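Local structure of carboxypeptidase Y inhibitor (Saccharomyces cerevisiae, 1WPX) at residues Q65-K70 against T132-S137; D117-N122 against E138-G143. The protein inhibits carboxypeptidase Y specifically and potently, and belongs to the phosphatidylethanolamine-binding protein family. All coordinates share one frame; numbering follows the deposited sequence.

Contact 1. Residues Q65-K70 against T132-S137; sequences QFTFNK and TEFFAS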
# COMPACT_ATOMS: atom_id res chain seq x y z
N GLN B 65 -10.56 7.06 17.56
CA GLN B 65 -9.91 6.00 18.31
C GLN B 65 -8.47 6.44 18.49
O GLN B 65 -7.87 7.00 17.58
CB GLN B 65 -9.92 4.66 17.57
CG GLN B 65 -9.15 3.57 18.33
CD GLN B 65 -8.96 2.29 17.53
OE1 GLN B 65 -8.40 2.31 16.44
NE2 GLN B 65 -9.43 1.18 18.09
N PHE B 66 -7.92 6.18 19.67
CA PHE B 66 -6.54 6.55 19.96
C PHE B 66 -5.74 5.29 20.27
O PHE B 66 -6.12 4.49 21.12
CB PHE B 66 -6.48 7.51 21.15
CG PHE B 66 -5.08 7.89 21.55
CD1 PHE B 66 -4.21 8.48 20.64
CD2 PHE B 66 -4.64 7.68 22.85
CE1 PHE B 66 -2.92 8.84 21.01
CE2 PHE B 66 -3.34 8.04 23.23
CZ PHE B 66 -2.48 8.62 22.31
N THR B 67 -4.64 5.11 19.56
CA THR B 67 -3.80 3.96 19.80
C THR B 67 -2.50 4.48 20.37
O THR B 67 -1.78 5.24 19.72
CB THR B 67 -3.51 3.17 18.50
OG1 THR B 67 -4.69 2.45 18.11
CG2 THR B 67 -2.38 2.18 18.71
N PHE B 68 -2.22 4.09 21.60
CA PHE B 68 -0.99 4.52 22.23
C PHE B 68 0.01 3.38 22.11
O PHE B 68 -0.33 2.21 22.29
CB PHE B 68 -1.22 4.87 23.70
CG PHE B 68 0.05 5.05 24.49
CD1 PHE B 68 0.58 3.99 25.23
CD2 PHE B 68 0.74 6.26 24.46
CE1 PHE B 68 1.78 4.14 25.93
CE2 PHE B 68 1.94 6.42 25.16
CZ PHE B 68 2.46 5.36 25.89
N ASN B 69 1.25 3.74 21.79
CA ASN B 69 2.31 2.76 21.65
C ASN B 69 3.57 3.30 22.31
O ASN B 69 4.26 4.15 21.73
CB ASN B 69 2.59 2.48 20.17
CG ASN B 69 3.70 1.47 19.98
OD1 ASN B 69 3.65 0.36 20.51
ND2 ASN B 69 4.72 1.85 19.21
N LYS B 70 3.85 2.84 23.52
CA LYS B 70 5.04 3.29 24.24
C LYS B 70 6.25 2.79 23.47
O LYS B 70 6.76 1.69 23.73
CB LYS B 70 5.06 2.74 25.66
CG LYS B 70 6.37 2.98 26.40
CD LYS B 70 6.30 2.46 27.82
CE LYS B 70 7.68 2.33 28.43
NZ LYS B 70 8.48 1.30 27.70
N THR B 132 6.68 -1.21 25.75
CA THR B 132 5.96 -2.24 26.49
C THR B 132 4.47 -1.89 26.64
O THR B 132 3.61 -2.77 26.67
CB THR B 132 6.58 -2.46 27.89
OG1 THR B 132 5.74 -3.34 28.65
CG2 THR B 132 6.73 -1.13 28.63
N GLU B 133 4.18 -0.60 26.73
CA GLU B 133 2.80 -0.14 26.87
C GLU B 133 2.16 -0.03 25.49
O GLU B 133 2.77 0.45 24.53
CB GLU B 133 2.77 1.22 27.56
CG GLU B 133 3.39 1.24 28.94
CD GLU B 133 2.52 0.58 29.98
OE1 GLU B 133 2.01 -0.53 29.71
OE2 GLU B 133 2.35 1.16 31.07
N PHE B 134 0.91 -0.47 25.40
CA PHE B 134 0.17 -0.42 24.15
C PHE B 134 -1.32 -0.59 24.41
O PHE B 134 -1.72 -1.40 25.24
CB PHE B 134 0.64 -1.53 23.20
CG PHE B 134 -0.24 -1.69 21.98
CD1 PHE B 134 0.00 -0.93 20.84
CD2 PHE B 134 -1.34 -2.54 22.01
CE1 PHE B 134 -0.85 -1.02 19.74
CE2 PHE B 134 -2.20 -2.63 20.92
CZ PHE B 134 -1.95 -1.87 19.78
N PHE B 135 -2.13 0.17 23.68
CA PHE B 135 -3.57 0.07 23.80
C PHE B 135 -4.28 0.94 22.78
O PHE B 135 -3.80 2.01 22.41
CB PHE B 135 -4.05 0.43 25.21
CG PHE B 135 -3.90 1.89 25.57
CD1 PHE B 135 -4.75 2.84 25.04
CD2 PHE B 135 -2.90 2.29 26.45
CE1 PHE B 135 -4.62 4.19 25.38
CE2 PHE B 135 -2.75 3.63 26.79
CZ PHE B 135 -3.61 4.58 26.26
N ALA B 136 -5.43 0.46 22.33
CA ALA B 136 -6.25 1.18 21.38
C ALA B 136 -7.56 1.41 22.11
O ALA B 136 -8.14 0.48 22.64
CB ALA B 136 -6.48 0.34 20.14
N SER B 137 -8.01 2.66 22.14
CA SER B 137 -9.25 2.98 22.82
C SER B 137 -10.04 4.10 22.18
O SER B 137 -9.48 5.01 21.57
CB SER B 137 -8.96 3.34 24.28
OG SER B 137 -10.14 3.82 24.92
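F68 and F135 face each other as a hydrogen-bonded antiparallel pair, and their side chains leave the sheet on the same side. In F135, CG sits between the backbone N and the carbonyl carbon (chi1 69°), which turns the ring over the opposite strand: its face lies above F68 CB, with F135 CZ 3.5 Å from that atom. The two rings themselves are nearly parallel but slid apart, so they overlap little. F68 CG is anti to its own N, and the far rim of its ring reaches along the strand until CE1 meets E133 CB, 3.5 Å away in the ring plane. A leucine in place of F135 would probably leave F68 CB without the flat surface that covers it and open a gap beside P84, which both side chains touch. The segments run antiparallel within the sheet of this PEBP-family fold, 65-69 lying between strands 35-40 and 134-140. F68 N gives F135 O a bond of 2.7 Å, and F66 N bonds S137 O at the same distance. On the face carrying T67, N69, F134 and A136, T67 CG2 comes obliquely to F134 CE1 (3.7 Å), while T67 OG1 lies beside A136 CB. The chain of another protein covers part of this side, meeting the F134 ring edge-to-face with an aromatic residue. Beyond the paired strands, the aliphatic part of K70 runs alongside T132 CG2.

Contact 2. Residues D117-N122 against E138-G143; sequences DLKLLN and EFNTKG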
# COMPACT_ATOMS: atom_id res chain seq x y z
N ASP B 117 -12.75 17.85 27.61
CA ASP B 117 -13.04 17.02 28.76
C ASP B 117 -13.46 15.62 28.32
O ASP B 117 -14.44 15.06 28.81
CB ASP B 117 -14.14 17.65 29.61
CG ASP B 117 -13.95 19.15 29.79
OD1 ASP B 117 -12.85 19.57 30.18
OD2 ASP B 117 -14.92 19.90 29.53
N LEU B 118 -12.69 15.06 27.39
CA LEU B 118 -12.92 13.72 26.86
C LEU B 118 -12.02 12.76 27.61
O LEU B 118 -10.86 13.06 27.85
CB LEU B 118 -12.55 13.66 25.38
CG LEU B 118 -13.49 14.22 24.31
CD1 LEU B 118 -12.70 14.50 23.04
CD2 LEU B 118 -14.60 13.22 24.05
N LYS B 119 -12.55 11.60 27.99
CA LYS B 119 -11.72 10.62 28.67
C LYS B 119 -11.74 9.30 27.91
O LYS B 119 -12.71 8.98 27.21
CB LYS B 119 -12.19 10.42 30.12
CG LYS B 119 -13.59 9.88 30.27
CD LYS B 119 -13.89 9.53 31.73
CE LYS B 119 -15.37 9.19 31.95
NZ LYS B 119 -16.31 10.36 31.77
N LEU B 120 -10.66 8.55 28.02
CA LEU B 120 -10.54 7.28 27.33
C LEU B 120 -11.30 6.14 28.02
O LEU B 120 -11.29 6.03 29.24
CB LEU B 120 -9.06 6.90 27.22
CG LEU B 120 -8.22 7.71 26.23
CD1 LEU B 120 -6.73 7.62 26.56
CD2 LEU B 120 -8.51 7.19 24.83
N LEU B 121 -11.97 5.31 27.22
CA LEU B 121 -12.68 4.16 27.77
C LEU B 121 -11.59 3.20 28.22
O LEU B 121 -11.71 2.53 29.24
CB LEU B 121 -13.53 3.48 26.69
CG LEU B 121 -14.75 4.23 26.14
CD1 LEU B 121 -15.22 3.56 24.86
CD2 LEU B 121 -15.86 4.23 27.18
N ASN B 122 -10.51 3.15 27.44
CA ASN B 122 -9.37 2.28 27.72
C ASN B 122 -9.82 0.83 27.92
O ASN B 122 -10.27 0.18 26.97
CB ASN B 122 -8.61 2.77 28.96
CG ASN B 122 -7.32 1.98 29.20
OD1 ASN B 122 -7.36 0.77 29.47
ND2 ASN B 122 -6.18 2.66 29.12
N GLU B 138 -11.35 4.03 22.33
CA GLU B 138 -12.24 5.05 21.82
C GLU B 138 -12.47 6.00 22.98
O GLU B 138 -12.00 5.75 24.10
CB GLU B 138 -13.55 4.44 21.36
CG GLU B 138 -13.37 3.41 20.27
CD GLU B 138 -14.68 2.96 19.68
OE1 GLU B 138 -15.52 2.44 20.46
OE2 GLU B 138 -14.87 3.12 18.45
N PHE B 139 -13.19 7.09 22.74
CA PHE B 139 -13.43 8.04 23.81
C PHE B 139 -14.80 7.88 24.45
O PHE B 139 -15.73 7.36 23.83
CB PHE B 139 -13.28 9.46 23.27
CG PHE B 139 -11.90 9.76 22.78
CD1 PHE B 139 -10.88 10.03 23.68
CD2 PHE B 139 -11.61 9.71 21.42
CE1 PHE B 139 -9.58 10.24 23.23
CE2 PHE B 139 -10.32 9.93 20.96
CZ PHE B 139 -9.30 10.19 21.87
N ASN B 140 -14.89 8.31 25.70
CA ASN B 140 -16.15 8.28 26.41
C ASN B 140 -16.71 9.68 26.20
O ASN B 140 -16.21 10.65 26.78
CB ASN B 140 -15.94 8.00 27.89
CG ASN B 140 -17.24 7.83 28.64
OD1 ASN B 140 -17.25 7.48 29.81
ND2 ASN B 140 -18.35 8.08 27.95
N THR B 141 -17.72 9.76 25.34
CA THR B 141 -18.35 11.02 24.98
C THR B 141 -19.22 11.65 26.08
O THR B 141 -19.48 12.85 26.05
CB THR B 141 -19.22 10.82 23.72
OG1 THR B 141 -19.61 12.10 23.20
CG2 THR B 141 -20.47 10.00 24.06
N LYS B 142 -19.66 10.84 27.04
CA LYS B 142 -20.51 11.29 28.14
C LYS B 142 -20.23 12.69 28.71
O LYS B 142 -20.82 13.68 28.27
CB LYS B 142 -20.46 10.28 29.29
CG LYS B 142 -21.07 8.93 28.98
CD LYS B 142 -22.50 9.07 28.51
CE LYS B 142 -23.05 7.73 28.03
NZ LYS B 142 -24.36 7.88 27.35
N GLY B 143 -19.36 12.75 29.70
CA GLY B 143 -19.07 14.03 30.34
C GLY B 143 -18.27 15.06 29.57
O GLY B 143 -17.64 15.92 30.18
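L121 and L120 lie against E138, F139 and N140 where strands 110-120 and 134-140 of the PEBP-family sheet pair; the short segments 118-120 and 138-140 run at 126° to each other, well away from a straight antiparallel course. A G1 beta bulge at D117 and L118, both opposite F90, precedes the pairing. Two backbone bonds hold the segments: N140 N to K119 O (2.7 Å), nearly straight at both ends, and the longer L121 N to E138 O (3.2 Å). The L121 side chain then climbs over the second strand. Its CB stands 3.8 Å from E138 O, the same oxygen that its own N bonds, and CG comes near two carbonyl oxygens, those of E138 and F139. At the branch the methyls part: CD1 packs on E138 CB (4.0 Å), whereas CD2 reaches forward to N140 CB (3.8 Å). On the other side of the strand pair F139 takes over. Its CG lies anti to the carbonyl carbon (chi1 -63°), which lays the side chain beside L120, the two pointing the same way, while F64 and F66 of strand 63-69 also touch it. K119 O approaches the ring at its edge. L118 crosses F139 at about a right angle, its CD2 4.1 Å from F139 CB. Further out, L120 CD2 comes obliquely to the same ring, 3.6 Å from F139 CE1.

Contacts 1 and 2 share strand 134-140, which pairs with 63-69 through its first half and with 110-120 through its second; their centres are about 15 Å apart. The segments alternate along the chain, and because strand 134-140 is common to both pairings, strands 63-69, 134-140 and 110-120 are neighbours in one sheet. At the junction S137 OG lies 2.6 Å from N122 N, a probable hydrogen bond that ties contact 1 to the end of segment 117-122. Nearby, F66 CB packs against F139 CZ at 4.0 Å, joining the apolar sides of the two contacts. The chain of another protein in the assembly is within reach of five residues of contact 1, but only E138 of contact 2.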